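Local coordinates for hydrazine synthase subunit beta (Candidatus Kuenenia stuttgartiensis, PDB 5C2V), which forms part of the hydrazine synthase complex, which condenses nitric oxide with ammonium, and may modulate passage of the hydroxylamine intermediate between the gamma and alpha active sites, at residues 307-310 against 311-314. Numbering follows the deposited sequence.
Sequences LVRD and YLVA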
loop_
_atom_site.group_PDB
_atom_site.type_symbol
_atom_site.label_atom_id
_atom_site.label_comp_id
_atom_site.label_asym_id
_atom_site.label_seq_id
_atom_site.Cartn_x
_atom_site.Cartn_y
_atom_site.Cartn_z
ATOM N N LEU B 307 16.981 2.895 -18.653
ATOM C CA LEU B 307 18.195 3.439 -18.047
ATOM C C LEU B 307 18.782 4.618 -18.822
ATOM O O LEU B 307 19.289 5.568 -18.221
ATOM C CB LEU B 307 19.252 2.341 -17.903
ATOM C CG LEU B 307 20.585 2.755 -17.272
ATOM C CD1 LEU B 307 20.369 3.306 -15.871
ATOM C CD2 LEU B 307 21.557 1.584 -17.244
ATOM N N VAL B 308 18.708 4.552 -20.150
ATOM C CA VAL B 308 19.265 5.588 -21.019
ATOM C C VAL B 308 18.843 6.997 -20.618
ATOM O O VAL B 308 19.661 7.920 -20.603
ATOM C CB VAL B 308 18.856 5.362 -22.488
ATOM C CG1 VAL B 308 19.672 4.262 -23.092
ATOM C CG2 VAL B 308 17.383 5.019 -22.582
ATOM N N ARG B 309 17.569 7.142 -20.262
ATOM C CA ARG B 309 16.987 8.435 -19.929
ATOM C C ARG B 309 17.712 9.122 -18.779
ATOM O O ARG B 309 17.595 10.334 -18.600
ATOM C CB ARG B 309 15.504 8.275 -19.591
ATOM C CG ARG B 309 14.648 7.888 -20.782
ATOM C CD ARG B 309 14.858 8.859 -21.933
ATOM N NE ARG B 309 14.003 8.558 -23.077
ATOM C CZ ARG B 309 12.797 9.083 -23.265
ATOM N NH1 ARG B 309 12.297 9.937 -22.381
ATOM N NH2 ARG B 309 12.087 8.754 -24.336
ATOM N N ASP B 310 18.461 8.350 -17.997
ATOM C CA ASP B 310 19.282 8.942 -16.954
ATOM C C ASP B 310 20.428 9.741 -17.569
ATOM O O ASP B 310 20.600 10.920 -17.259
ATOM C CB ASP B 310 19.824 7.865 -16.009
ATOM C CG ASP B 310 18.728 7.189 -15.204
ATOM O OD1 ASP B 310 17.585 7.692 -15.216
ATOM O OD2 ASP B 310 19.011 6.162 -14.550
ATOM N N TYR B 311 21.208 9.106 -18.442
ATOM C CA TYR B 311 22.339 9.792 -19.066
ATOM C C TYR B 311 22.092 10.362 -20.469
ATOM O O TYR B 311 23.019 10.897 -21.074
ATOM C CB TYR B 311 23.573 8.880 -19.111
ATOM C CG TYR B 311 23.340 7.454 -19.555
ATOM C CD1 TYR B 311 23.238 7.129 -20.902
ATOM C CD2 TYR B 311 23.268 6.425 -18.626
ATOM C CE1 TYR B 311 23.042 5.820 -21.308
ATOM C CE2 TYR B 311 23.074 5.116 -19.022
ATOM C CZ TYR B 311 22.962 4.818 -20.363
ATOM O OH TYR B 311 22.768 3.514 -20.756
ATOM N N LEU B 312 20.875 10.269 -20.998
ATOM C CA LEU B 312 20.676 10.709 -22.380
ATOM C C LEU B 312 20.450 12.213 -22.459
ATOM O O LEU B 312 19.455 12.732 -21.952
ATOM C CB LEU B 312 19.483 9.981 -23.013
ATOM C CG LEU B 312 18.964 10.535 -24.345
ATOM C CD1 LEU B 312 19.948 10.274 -25.478
ATOM C CD2 LEU B 312 17.585 9.976 -24.679
ATOM N N VAL B 313 21.387 12.909 -23.098
ATOM C CA VAL B 313 21.234 14.337 -23.347
ATOM C C VAL B 313 20.238 14.631 -24.463
ATOM O O VAL B 313 19.273 15.370 -24.262
ATOM C CB VAL B 313 22.582 14.996 -23.703
ATOM C CG1 VAL B 313 22.386 16.474 -24.010
ATOM C CG2 VAL B 313 23.582 14.806 -22.573
ATOM N N ALA B 314 20.470 14.046 -25.637
ATOM C CA ALA B 314 19.615 14.341 -26.790
ATOM C C ALA B 314 19.671 13.287 -27.893
ATOM O O ALA B 314 20.595 12.480 -27.948
ATOM C CB ALA B 314 19.977 15.707 -27.366
#
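Tyr-311 folds its ring back over the short helical turn that precedes it, and most of this local contact is made there. One line of evidence is a CH-pi approach over the ring face: CA of Val-308 lies 4.1 Å from the centroid of the Tyr-311 ring, 24° off the ring normal. With chi1 at 45°, CG of Tyr-311 sits between its own backbone N and carbonyl carbon, which turns the ring toward Leu-307 and Val-308. The isobutyl group of Leu-307 crosses the tyrosine side chain at about a right angle, CG of Leu-307 meeting CE2 of Tyr-311 at 3.9 Å. On the far side of the hydroxyl-bearing carbon, CG1 of Val-308 stands 4.1 Å from CE1 of Tyr-311. The phenol hydroxyl is hydrogen-bonded to the carbonyl of Pro-245, while Leu-289 of helix 283-291 also touches this buried ring.

The other side is looser. CD of Arg-309 and CD2 of Leu-312 lie 4.0 Å apart, their side chains alongside and pointing the same way. The Arg-309 guanidinium goes on to a salt bridge with Asp-248, and OD1 of exposed Asp-310 makes one to Lys-324 of the alpha subunit. Between the two sides, Leu-312 N donates a weak hydrogen bond to Val-308 O (2.7 Å, N-H...O 119°). A helical turn thus leads directly into strand 312-317, an outermost strand of a four-stranded antiparallel beta-propeller blade, where Val-313 and Ala-314 form a classic beta bulge opposite Ile-280.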